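Local coordinates for L-threonine dehydrogenase (Flavobacterium frigidimaris, PDB 2YY7), which probably catalyses the NAD-dependent oxidation of the 3-hydroxyl of L-threonine and binds NAD, at residues A[76-81]-A[88-93]; A[92-97]-A[144-149]; A[178-181]-A[185-188]. All blocks are in the same frame, centred on the assembly; numbering follows the deposited sequence.

Contact 1. Residues A[76-81]-A[88-93]; sequences AALLSA and AFAWDL. With NAD (nicotinamide-adenine-dinucleotide), chain E.
The bond from Leu93 N to Phe89 O, 2.9 Å, closes a helical turn whose two end residues both lie against Leu78. No hydrogen bond crosses between 76-81 and 88-93; the join is apolar, and Leu78 carries most of it. One methyl does the reaching: Leu78 CD1 meets the edge of the Phe89 ring at CD1, 3.7 Å away and near the ring plane, and also rests 3.9 Å from Ala90 CB. The Leu78 side chain crosses both Phe89 and Leu93 at about a right angle. Leu93 works in two directions. With its CG anti to the backbone N (chi1 172°), its CD2 lies 3.6 Å from Ala77 CA, while its CD1 approaches the adenine amino group, 3.7 Å from NAD N6A. Ala76 CB reaches the same base 3.6 Å from NAD C4A, and Leu79 turns from the helix to put CD1 3.5 Å from NAD O3 in the pyrophosphate. Ala76, Ala77 and Leu79 thus line the cofactor while Leu78 faces the helix, as expected of a loop leaving a parallel strand of a Rossmann fold. Asn94 OD1, one residue further along the helix, takes the Leu78 N-H. The loop follows strand 71-74 and leads into helix 80-85, helix 87-106 packs against it, and helix 142-161 covers Ala90 through Val142, while Trp91 meets Trp153 and Phe99 of the second subunit edge-to-face.

Contact 2. Residues A[92-97]-A[144-149]; sequences DLNMNS and GISKQA. With NAD (nicotinamide-adenine-dinucleotide), chain E.
Two helices run side by side here, 87-106 and 142-161, buried over one flank of the central sheet; locally their axes pass 9.4 Å apart and differ in direction by only 8°. Asn94 ND2 donates to Ser146 OG at 3.1 Å, nearly straight (172°) and in the plane of the amide. With OD1 committed to the backbone of Leu78, the amide cannot easily be turned over. Ser146 OG, at chi1 76°, also bonds to Tyr143 O one turn back. Further along, Met95 bends at chi2 and chi3, bringing SD 3.4 Å from Ser146 O and CE 3.7 Å from Ala149 CB. A water donates to Ser146 O and, weakly, to Asn94 O. Tyr143 and Lys147 have the Tyr-x-x-x-Lys spacing of short-chain dehydrogenases, and Ser146, the partner of Asn94, lies between them in sequence; Tyr143 OH also bonds to the NAD. Lys147 starts out away from helix 87-106 and bends at chi2 toward the nicotinamide ribose: its NZ bonds to NAD O3D at 2.9 Å and more weakly to O2D, with Pro116 O as a third partner. On the outer side Met95 packs on Trp91 of the second subunit, and Ile145 on Trp153 of that subunit.

Contact 3. Residues A[178-181]-A[185-188]; sequences TPPG and TDYA. With NAD (nicotinamide-adenine-dinucleotide), chain E.
Pro180 lies over the flat face of the Asp186 carboxylate, in the loop that leads from strand 164-174 of the Rossmann fold into helix 187-197. This is the tight part of the contact. Pro180 CB is 3.3 Å from both CG and OD2 of Asp186 and 3.5 Å from its OD1, so it stands above the whole carboxylate group; Pro180 CG follows at 3.4 Å from Asp186 OD2. Asp186 holds its CG anti to its own carbonyl carbon (chi1 -66°), which turns the acid back toward the incoming chain. There OD2 also receives weak hydrogen bonds from the N-H groups of Gly182 and Gly183, two of the three residues between the segments, so the turn wraps around one oxygen. Ala188 N bonds back to Thr185 O at 3.1 Å. Behind it Tyr187 points away from the proline loop into a buried setting formed by Met213, Tyr201 and Ile252. A glycerol, probably from the crystallisation liquor, bonds to Thr185 OG1.

The other side is looser. Pro179, just upstream, is exposed and does not touch 185-188, and Thr178 is tied instead to Thr16 through their hydroxyls. Gly181 is partly exposed as well. Toward the cofactor it presents bare backbone to the pyrophosphate, while its O accepts from Thr82 OG1. With no side chain in between, Gly181 CA comes within 3.5 Å of NAD O2A.

In the fold
From the N terminus, the chain leaves strand 71-74 and folds back at once: contact 1 closes the short loop through helix 80-85 onto the start of helix 87-106. Contact 2 begins on that same helix, sharing Asp92 and Leu93, and closes a much longer excursion through strand 112-118 to helix 142-161. The two are overlapping neighbours, joined through Leu78 and Asn94. Contact 3 comes later, nested in neither, and closes a tight turn between strand 164-174 and helix 187-197. It reaches contact 1 where Leu79 CD2 packs on Gly181 C, 4.0 Å away, but stays about 10 Å from contact 2 at the nearest atoms. NAD touches all three.

Contact 1. Residues A[76-81]-A[88-93]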
loop_
_atom_site.group_PDB
_atom_site.type_symbol
_atom_site.label_atom_id
_atom_site.label_comp_id
_atom_site.label_asym_id
_atom_site.label_seq_id
_atom_site.Cartn_x
_atom_site.Cartn_y
_atom_site.Cartn_z
ATOM N N ALA A 76 -1.199 -2.561 -18.853
ATOM C CA ALA A 76 -2.620 -2.737 -18.571
ATOM C C ALA A 76 -2.996 -2.414 -17.130
ATOM O O ALA A 76 -2.336 -2.852 -16.189
ATOM C CB ALA A 76 -3.054 -4.171 -18.919
ATOM N N ALA A 77 -4.071 -1.646 -16.974
ATOM C CA ALA A 77 -4.583 -1.236 -15.666
ATOM C C ALA A 77 -5.664 -0.197 -15.906
ATOM O O ALA A 77 -5.752 0.353 -17.001
ATOM C CB ALA A 77 -3.471 -0.614 -14.827
ATOM N N LEU A 78 -6.490 0.054 -14.894
ATOM C CA LEU A 78 -7.519 1.088 -14.990
ATOM C C LEU A 78 -6.892 2.340 -14.370
ATOM O O LEU A 78 -6.189 2.250 -13.362
ATOM C CB LEU A 78 -8.782 0.690 -14.215
ATOM C CG LEU A 78 -9.590 -0.502 -14.740
ATOM C CD1 LEU A 78 -10.940 -0.551 -14.039
ATOM C CD2 LEU A 78 -9.802 -0.368 -16.239
ATOM N N LEU A 79 -7.139 3.500 -14.969
ATOM C CA LEU A 79 -6.573 4.755 -14.484
ATOM C C LEU A 79 -7.318 5.404 -13.312
ATOM O O LEU A 79 -8.400 4.964 -12.931
ATOM C CB LEU A 79 -6.452 5.744 -15.647
ATOM C CG LEU A 79 -5.191 5.596 -16.499
ATOM C CD1 LEU A 79 -5.071 4.180 -17.034
ATOM C CD2 LEU A 79 -5.240 6.604 -17.637
ATOM N N SER A 80 -6.724 6.462 -12.761
ATOM C CA SER A 80 -7.267 7.182 -11.611
ATOM C C SER A 80 -8.763 7.475 -11.612
ATOM O O SER A 80 -9.470 7.060 -10.704
ATOM C CB SER A 80 -6.500 8.496 -11.397
ATOM O OG SER A 80 -6.614 9.355 -12.518
ATOM N N ALA A 81 -9.245 8.199 -12.614
ATOM C CA ALA A 81 -10.666 8.533 -12.665
ATOM C C ALA A 81 -11.561 7.320 -12.928
ATOM O O ALA A 81 -12.575 7.126 -12.256
ATOM C CB ALA A 81 -10.910 9.613 -13.715
ATOM N N ALA A 88 -13.496 -2.310 -7.076
ATOM C CA ALA A 88 -13.235 -3.743 -7.009
ATOM C C ALA A 88 -12.469 -4.259 -8.223
ATOM O O ALA A 88 -11.437 -4.918 -8.080
ATOM C CB ALA A 88 -14.557 -4.512 -6.858
ATOM N N PHE A 89 -12.970 -3.963 -9.417
ATOM C CA PHE A 89 -12.312 -4.432 -10.629
ATOM C C PHE A 89 -10.934 -3.802 -10.825
ATOM O O PHE A 89 -9.997 -4.476 -11.245
ATOM C CB PHE A 89 -13.188 -4.166 -11.857
ATOM C CG PHE A 89 -12.660 -4.800 -13.113
ATOM C CD1 PHE A 89 -11.655 -4.187 -13.849
ATOM C CD2 PHE A 89 -13.122 -6.045 -13.522
ATOM C CE1 PHE A 89 -11.110 -4.810 -14.973
ATOM C CE2 PHE A 89 -12.584 -6.676 -14.645
ATOM C CZ PHE A 89 -11.575 -6.055 -15.369
ATOM N N ALA A 90 -10.812 -2.514 -10.513
ATOM C CA ALA A 90 -9.540 -1.816 -10.656
ATOM C C ALA A 90 -8.476 -2.456 -9.766
ATOM O O ALA A 90 -7.353 -2.721 -10.209
ATOM C CB ALA A 90 -9.708 -0.345 -10.296
ATOM N N TRP A 91 -8.825 -2.692 -8.506
ATOM C CA TRP A 91 -7.891 -3.308 -7.573
ATOM C C TRP A 91 -7.479 -4.684 -8.098
ATOM O O TRP A 91 -6.294 -5.020 -8.135
ATOM C CB TRP A 91 -8.537 -3.426 -6.183
ATOM C CG TRP A 91 -7.702 -4.157 -5.150
ATOM C CD1 TRP A 91 -7.899 -5.430 -4.689
ATOM C CD2 TRP A 91 -6.548 -3.656 -4.460
ATOM N NE1 TRP A 91 -6.939 -5.752 -3.755
ATOM C CE2 TRP A 91 -6.098 -4.681 -3.596
ATOM C CE3 TRP A 91 -5.849 -2.441 -4.487
ATOM C CZ2 TRP A 91 -4.978 -4.530 -2.766
ATOM C CZ3 TRP A 91 -4.733 -2.290 -3.659
ATOM C CH2 TRP A 91 -4.312 -3.328 -2.814
ATOM N N ASP A 92 -8.466 -5.460 -8.532
ATOM C CA ASP A 92 -8.233 -6.801 -9.056
ATOM C C ASP A 92 -7.246 -6.795 -10.223
ATOM O O ASP A 92 -6.221 -7.475 -10.175
ATOM C CB ASP A 92 -9.572 -7.420 -9.481
ATOM C CG ASP A 92 -9.446 -8.879 -9.909
ATOM O OD1 ASP A 92 -8.423 -9.519 -9.594
ATOM O OD2 ASP A 92 -10.389 -9.393 -10.554
ATOM N N LEU A 93 -7.552 -6.024 -11.265
ATOM C CA LEU A 93 -6.687 -5.933 -12.444
ATOM C C LEU A 93 -5.303 -5.348 -12.162
ATOM O O LEU A 93 -4.282 -5.951 -12.497
ATOM C CB LEU A 93 -7.355 -5.082 -13.532
ATOM C CG LEU A 93 -6.468 -4.747 -14.738
ATOM C CD1 LEU A 93 -6.166 -6.021 -15.513
ATOM C CD2 LEU A 93 -7.171 -3.736 -15.638
HETATM P PA NAD E . -4.932 3.183 -21.301
HETATM O O1A NAD E . -4.939 4.181 -22.407
HETATM O O2A NAD E . -6.186 3.098 -20.509
HETATM O O5B NAD E . -4.437 1.771 -21.819
HETATM C C5B NAD E . -4.681 0.600 -21.095
HETATM C C4B NAD E . -4.707 -0.574 -22.043
HETATM O O4B NAD E . -4.769 -1.764 -21.255
HETATM C C3B NAD E . -5.941 -0.540 -22.976
HETATM O O3B NAD E . -5.564 -0.667 -24.358
HETATM C C2B NAD E . -6.806 -1.690 -22.446
HETATM O O2B NAD E . -7.576 -2.305 -23.464
HETATM C C1B NAD E . -5.742 -2.623 -21.847
HETATM N N9A NAD E . -6.303 -3.587 -20.890
HETATM C C8A NAD E . -7.258 -3.319 -19.909
HETATM N N7A NAD E . -7.522 -4.464 -19.264
HETATM C C5A NAD E . -6.741 -5.425 -19.806
HETATM C C6A NAD E . -6.643 -6.782 -19.542
HETATM N N6A NAD E . -7.443 -7.353 -18.667
HETATM N N1A NAD E . -5.775 -7.545 -20.280
HETATM C C2A NAD E . -4.996 -6.979 -21.277
HETATM N N3A NAD E . -5.100 -5.634 -21.576
HETATM C C4A NAD E . -5.980 -4.885 -20.835
HETATM O O3 NAD E . -3.805 3.590 -20.233
HETATM P PN NAD E . -2.373 4.315 -20.472
HETATM O O1N NAD E . -1.651 3.769 -21.668
HETATM O O2N NAD E . -2.620 5.769 -20.273
HETATM O O5D NAD E . -1.567 3.824 -19.151
HETATM C C5D NAD E . -0.732 2.657 -19.190
HETATM C C4D NAD E . -0.028 2.506 -17.814
HETATM O O4D NAD E . 0.627 3.714 -17.471
HETATM C C3D NAD E . -0.995 2.242 -16.656
HETATM O O3D NAD E . -0.344 1.404 -15.705
HETATM C C2D NAD E . -1.168 3.600 -16.020
HETATM O O2D NAD E . -1.621 3.424 -14.699
HETATM C C1D NAD E . 0.227 4.207 -16.174
HETATM N N1N NAD E . 0.152 5.684 -16.100
HETATM C C2N NAD E . -0.444 6.393 -17.123
HETATM C C3N NAD E . -0.510 7.780 -17.044
HETATM C C7N NAD E . -1.046 8.588 -18.195
HETATM O O7N NAD E . -1.133 9.952 -17.970
HETATM N N7N NAD E . -1.461 8.024 -19.343
HETATM C C4N NAD E . 0.004 8.452 -15.919
HETATM C C5N NAD E . 0.628 7.722 -14.903
HETATM C C6N NAD E . 0.681 6.344 -14.985
#

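Contact 2. Residues A[92-97]-A[144-149]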
loop_
_atom_site.group_PDB
_atom_site.type_symbol
_atom_site.label_atom_id
_atom_site.label_comp_id
_atom_site.label_asym_id
_atom_site.label_seq_id
_atom_site.Cartn_x
_atom_site.Cartn_y
_atom_site.Cartn_z
ATOM N N ASP A 92 -8.466 -5.460 -8.532
ATOM C CA ASP A 92 -8.233 -6.801 -9.056
ATOM C C ASP A 92 -7.246 -6.795 -10.223
ATOM O O ASP A 92 -6.221 -7.475 -10.175
ATOM C CB ASP A 92 -9.572 -7.420 -9.481
ATOM C CG ASP A 92 -9.446 -8.879 -9.909
ATOM O OD1 ASP A 92 -8.423 -9.519 -9.594
ATOM O OD2 ASP A 92 -10.389 -9.393 -10.554
ATOM N N LEU A 93 -7.552 -6.024 -11.265
ATOM C CA LEU A 93 -6.687 -5.933 -12.444
ATOM C C LEU A 93 -5.303 -5.348 -12.162
ATOM O O LEU A 93 -4.282 -5.951 -12.497
ATOM C CB LEU A 93 -7.355 -5.082 -13.532
ATOM C CG LEU A 93 -6.468 -4.747 -14.738
ATOM C CD1 LEU A 93 -6.166 -6.021 -15.513
ATOM C CD2 LEU A 93 -7.171 -3.736 -15.638
ATOM N N ASN A 94 -5.276 -4.164 -11.562
ATOM C CA ASN A 94 -4.016 -3.492 -11.280
ATOM C C ASN A 94 -3.051 -4.308 -10.421
ATOM O O ASN A 94 -1.848 -4.313 -10.682
ATOM C CB ASN A 94 -4.287 -2.131 -10.628
ATOM C CG ASN A 94 -5.006 -1.165 -11.565
ATOM O OD1 ASN A 94 -5.507 -1.556 -12.622
ATOM N ND2 ASN A 94 -5.062 0.097 -11.176
ATOM N N MET A 95 -3.568 -5.005 -9.410
ATOM C CA MET A 95 -2.707 -5.800 -8.538
ATOM C C MET A 95 -2.355 -7.183 -9.070
ATOM O O MET A 95 -1.181 -7.562 -9.102
ATOM C CB MET A 95 -3.341 -5.968 -7.147
ATOM C CG MET A 95 -3.464 -4.684 -6.330
ATOM S SD MET A 95 -1.926 -3.730 -6.250
ATOM C CE MET A 95 -0.823 -4.851 -5.357
ATOM N N ASN A 96 -3.367 -7.941 -9.479
ATOM C CA ASN A 96 -3.134 -9.301 -9.946
ATOM C C ASN A 96 -2.361 -9.417 -11.248
ATOM O O ASN A 96 -1.628 -10.383 -11.438
ATOM C CB ASN A 96 -4.457 -10.076 -10.016
ATOM C CG ASN A 96 -5.024 -10.365 -8.628
ATOM O OD1 ASN A 96 -4.296 -10.789 -7.732
ATOM N ND2 ASN A 96 -6.319 -10.134 -8.448
ATOM N N SER A 97 -2.503 -8.440 -12.139
ATOM C CA SER A 97 -1.752 -8.483 -13.388
ATOM C C SER A 97 -0.272 -8.310 -13.037
ATOM O O SER A 97 0.600 -8.933 -13.642
ATOM C CB SER A 97 -2.211 -7.367 -14.331
ATOM O OG SER A 97 -1.960 -6.082 -13.780
ATOM N N GLY A 144 -4.418 5.128 -6.817
ATOM C CA GLY A 144 -3.202 5.428 -6.076
ATOM C C GLY A 144 -2.815 4.327 -5.103
ATOM O O GLY A 144 -1.635 4.020 -4.935
ATOM N N ILE A 145 -3.811 3.735 -4.451
ATOM C CA ILE A 145 -3.556 2.659 -3.498
ATOM C C ILE A 145 -2.945 1.460 -4.220
ATOM O O ILE A 145 -2.010 0.827 -3.708
ATOM C CB ILE A 145 -4.862 2.222 -2.785
ATOM C CG1 ILE A 145 -5.453 3.418 -2.022
ATOM C CG2 ILE A 145 -4.580 1.059 -1.825
ATOM C CD1 ILE A 145 -6.798 3.137 -1.380
ATOM N N SER A 146 -3.462 1.160 -5.410
ATOM C CA SER A 146 -2.958 0.034 -6.191
ATOM C C SER A 146 -1.530 0.291 -6.655
ATOM O O SER A 146 -0.707 -0.627 -6.692
ATOM C CB SER A 146 -3.858 -0.243 -7.411
ATOM O OG SER A 146 -3.654 0.696 -8.454
ATOM N N LYS A 147 -1.232 1.534 -7.016
ATOM C CA LYS A 147 0.112 1.881 -7.465
ATOM C C LYS A 147 1.100 1.851 -6.298
ATOM O O LYS A 147 2.248 1.452 -6.460
ATOM C CB LYS A 147 0.117 3.263 -8.128
ATOM C CG LYS A 147 -0.610 3.311 -9.472
ATOM C CD LYS A 147 0.002 2.323 -10.472
ATOM C CE LYS A 147 -0.528 2.544 -11.883
ATOM N NZ LYS A 147 0.077 1.584 -12.860
ATOM N N GLN A 148 0.659 2.275 -5.121
ATOM C CA GLN A 148 1.540 2.265 -3.964
ATOM C C GLN A 148 1.872 0.828 -3.561
ATOM O O GLN A 148 3.034 0.490 -3.339
ATOM C CB GLN A 148 0.901 2.992 -2.783
ATOM C CG GLN A 148 1.751 2.909 -1.536
ATOM C CD GLN A 148 1.155 3.662 -0.382
ATOM O OE1 GLN A 148 0.026 3.396 0.033
ATOM N NE2 GLN A 148 1.912 4.611 0.150
ATOM N N ALA A 149 0.851 -0.015 -3.469
ATOM C CA ALA A 149 1.056 -1.420 -3.111
ATOM C C ALA A 149 1.904 -2.083 -4.196
ATOM O O ALA A 149 2.730 -2.959 -3.913
ATOM C CB ALA A 149 -0.288 -2.131 -2.982
HETATM P PA NAD E . -4.932 3.183 -21.301
HETATM O O1A NAD E . -4.939 4.181 -22.407
HETATM O O2A NAD E . -6.186 3.098 -20.509
HETATM O O5B NAD E . -4.437 1.771 -21.819
HETATM C C5B NAD E . -4.681 0.600 -21.095
HETATM C C4B NAD E . -4.707 -0.574 -22.043
HETATM O O4B NAD E . -4.769 -1.764 -21.255
HETATM C C3B NAD E . -5.941 -0.540 -22.976
HETATM O O3B NAD E . -5.564 -0.667 -24.358
HETATM C C2B NAD E . -6.806 -1.690 -22.446
HETATM O O2B NAD E . -7.576 -2.305 -23.464
HETATM C C1B NAD E . -5.742 -2.623 -21.847
HETATM N N9A NAD E . -6.303 -3.587 -20.890
HETATM C C8A NAD E . -7.258 -3.319 -19.909
HETATM N N7A NAD E . -7.522 -4.464 -19.264
HETATM C C5A NAD E . -6.741 -5.425 -19.806
HETATM C C6A NAD E . -6.643 -6.782 -19.542
HETATM N N6A NAD E . -7.443 -7.353 -18.667
HETATM N N1A NAD E . -5.775 -7.545 -20.280
HETATM C C2A NAD E . -4.996 -6.979 -21.277
HETATM N N3A NAD E . -5.100 -5.634 -21.576
HETATM C C4A NAD E . -5.980 -4.885 -20.835
HETATM O O3 NAD E . -3.805 3.590 -20.233
HETATM P PN NAD E . -2.373 4.315 -20.472
HETATM O O1N NAD E . -1.651 3.769 -21.668
HETATM O O2N NAD E . -2.620 5.769 -20.273
HETATM O O5D NAD E . -1.567 3.824 -19.151
HETATM C C5D NAD E . -0.732 2.657 -19.190
HETATM C C4D NAD E . -0.028 2.506 -17.814
HETATM O O4D NAD E . 0.627 3.714 -17.471
HETATM C C3D NAD E . -0.995 2.242 -16.656
HETATM O O3D NAD E . -0.344 1.404 -15.705
HETATM C C2D NAD E . -1.168 3.600 -16.020
HETATM O O2D NAD E . -1.621 3.424 -14.699
HETATM C C1D NAD E . 0.227 4.207 -16.174
HETATM N N1N NAD E . 0.152 5.684 -16.100
HETATM C C2N NAD E . -0.444 6.393 -17.123
HETATM C C3N NAD E . -0.510 7.780 -17.044
HETATM C C7N NAD E . -1.046 8.588 -18.195
HETATM O O7N NAD E . -1.133 9.952 -17.970
HETATM N N7N NAD E . -1.461 8.024 -19.343
HETATM C C4N NAD E . 0.004 8.452 -15.919
HETATM C C5N NAD E . 0.628 7.722 -14.903
HETATM C C6N NAD E . 0.681 6.344 -14.985
HETATM O O HOH W 1 -1.073 -2.025 -9.366
#

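Contact 3. Residues A[178-181]-A[185-188]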
loop_
_atom_site.group_PDB
_atom_site.type_symbol
_atom_site.label_atom_id
_atom_site.label_comp_id
_atom_site.label_asym_id
_atom_site.label_seq_id
_atom_site.Cartn_x
_atom_site.Cartn_y
_atom_site.Cartn_z
ATOM N N THR A 178 -3.441 8.541 -29.627
ATOM C CA THR A 178 -4.510 7.719 -29.066
ATOM C C THR A 178 -5.163 8.446 -27.888
ATOM O O THR A 178 -4.486 9.125 -27.121
ATOM C CB THR A 178 -3.944 6.364 -28.583
ATOM O OG1 THR A 178 -3.218 5.748 -29.653
ATOM C CG2 THR A 178 -5.056 5.427 -28.140
ATOM N N PRO A 179 -6.492 8.322 -27.743
ATOM C CA PRO A 179 -7.224 8.974 -26.653
ATOM C C PRO A 179 -6.778 8.450 -25.289
ATOM O O PRO A 179 -6.388 7.289 -25.161
ATOM C CB PRO A 179 -8.682 8.612 -26.944
ATOM C CG PRO A 179 -8.698 8.416 -28.422
ATOM C CD PRO A 179 -7.427 7.651 -28.664
ATOM N N PRO A 180 -6.831 9.305 -24.251
ATOM C CA PRO A 180 -6.425 8.886 -22.907
ATOM C C PRO A 180 -7.413 7.855 -22.365
ATOM O O PRO A 180 -8.527 7.731 -22.875
ATOM C CB PRO A 180 -6.436 10.196 -22.122
ATOM C CG PRO A 180 -7.544 10.964 -22.782
ATOM C CD PRO A 180 -7.309 10.698 -24.254
ATOM N N GLY A 181 -7.014 7.135 -21.322
ATOM C CA GLY A 181 -7.874 6.103 -20.774
ATOM C C GLY A 181 -8.702 6.472 -19.561
ATOM O O GLY A 181 -9.238 5.591 -18.893
ATOM N N THR A 185 -5.690 13.780 -15.438
ATOM C CA THR A 185 -4.979 14.792 -16.209
ATOM C C THR A 185 -5.394 14.820 -17.680
ATOM O O THR A 185 -4.831 15.572 -18.477
ATOM C CB THR A 185 -3.457 14.544 -16.128
ATOM O OG1 THR A 185 -3.172 13.186 -16.487
ATOM C CG2 THR A 185 -2.950 14.791 -14.715
ATOM N N ASP A 186 -6.385 14.011 -18.039
ATOM C CA ASP A 186 -6.840 13.925 -19.423
ATOM C C ASP A 186 -7.289 15.244 -20.057
ATOM O O ASP A 186 -7.341 15.351 -21.284
ATOM C CB ASP A 186 -7.962 12.889 -19.536
ATOM C CG ASP A 186 -7.483 11.468 -19.253
ATOM O OD1 ASP A 186 -6.316 11.286 -18.839
ATOM O OD2 ASP A 186 -8.279 10.531 -19.448
ATOM N N TYR A 187 -7.599 16.249 -19.242
ATOM C CA TYR A 187 -8.035 17.531 -19.794
ATOM C C TYR A 187 -6.942 18.160 -20.659
ATOM O O TYR A 187 -7.241 18.903 -21.593
ATOM C CB TYR A 187 -8.419 18.520 -18.683
ATOM C CG TYR A 187 -7.273 19.394 -18.220
ATOM C CD1 TYR A 187 -6.437 18.994 -17.179
ATOM C CD2 TYR A 187 -6.991 20.603 -18.864
ATOM C CE1 TYR A 187 -5.344 19.779 -16.787
ATOM C CE2 TYR A 187 -5.899 21.388 -18.485
ATOM C CZ TYR A 187 -5.083 20.968 -17.447
ATOM O OH TYR A 187 -3.994 21.732 -17.083
ATOM N N ALA A 188 -5.681 17.865 -20.339
ATOM C CA ALA A 188 -4.546 18.421 -21.077
ATOM C C ALA A 188 -4.443 17.865 -22.498
ATOM O O ALA A 188 -3.657 18.353 -23.310
ATOM C CB ALA A 188 -3.246 18.170 -20.315
HETATM P PA NAD E . -4.932 3.183 -21.301
HETATM O O1A NAD E . -4.939 4.181 -22.407
HETATM O O2A NAD E . -6.186 3.098 -20.509
HETATM O O5B NAD E . -4.437 1.771 -21.819
HETATM C C5B NAD E . -4.681 0.600 -21.095
HETATM C C4B NAD E . -4.707 -0.574 -22.043
HETATM O O4B NAD E . -4.769 -1.764 -21.255
HETATM C C3B NAD E . -5.941 -0.540 -22.976
HETATM O O3B NAD E . -5.564 -0.667 -24.358
HETATM C C2B NAD E . -6.806 -1.690 -22.446
HETATM O O2B NAD E . -7.576 -2.305 -23.464
HETATM C C1B NAD E . -5.742 -2.623 -21.847
HETATM N N9A NAD E . -6.303 -3.587 -20.890
HETATM C C8A NAD E . -7.258 -3.319 -19.909
HETATM N N7A NAD E . -7.522 -4.464 -19.264
HETATM C C5A NAD E . -6.741 -5.425 -19.806
HETATM C C6A NAD E . -6.643 -6.782 -19.542
HETATM N N6A NAD E . -7.443 -7.353 -18.667
HETATM N N1A NAD E . -5.775 -7.545 -20.280
HETATM C C2A NAD E . -4.996 -6.979 -21.277
HETATM N N3A NAD E . -5.100 -5.634 -21.576
HETATM C C4A NAD E . -5.980 -4.885 -20.835
HETATM O O3 NAD E . -3.805 3.590 -20.233
HETATM P PN NAD E . -2.373 4.315 -20.472
HETATM O O1N NAD E . -1.651 3.769 -21.668
HETATM O O2N NAD E . -2.620 5.769 -20.273
HETATM O O5D NAD E . -1.567 3.824 -19.151
HETATM C C5D NAD E . -0.732 2.657 -19.190
HETATM C C4D NAD E . -0.028 2.506 -17.814
HETATM O O4D NAD E . 0.627 3.714 -17.471
HETATM C C3D NAD E . -0.995 2.242 -16.656
HETATM O O3D NAD E . -0.344 1.404 -15.705
HETATM C C2D NAD E . -1.168 3.600 -16.020
HETATM O O2D NAD E . -1.621 3.424 -14.699
HETATM C C1D NAD E . 0.227 4.207 -16.174
HETATM N N1N NAD E . 0.152 5.684 -16.100
HETATM C C2N NAD E . -0.444 6.393 -17.123
HETATM C C3N NAD E . -0.510 7.780 -17.044
HETATM C C7N NAD E . -1.046 8.588 -18.195
HETATM O O7N NAD E . -1.133 9.952 -17.970
HETATM N N7N NAD E . -1.461 8.024 -19.343
HETATM C C4N NAD E . 0.004 8.452 -15.919
HETATM C C5N NAD E . 0.628 7.722 -14.903
HETATM C C6N NAD E . 0.681 6.344 -14.985
#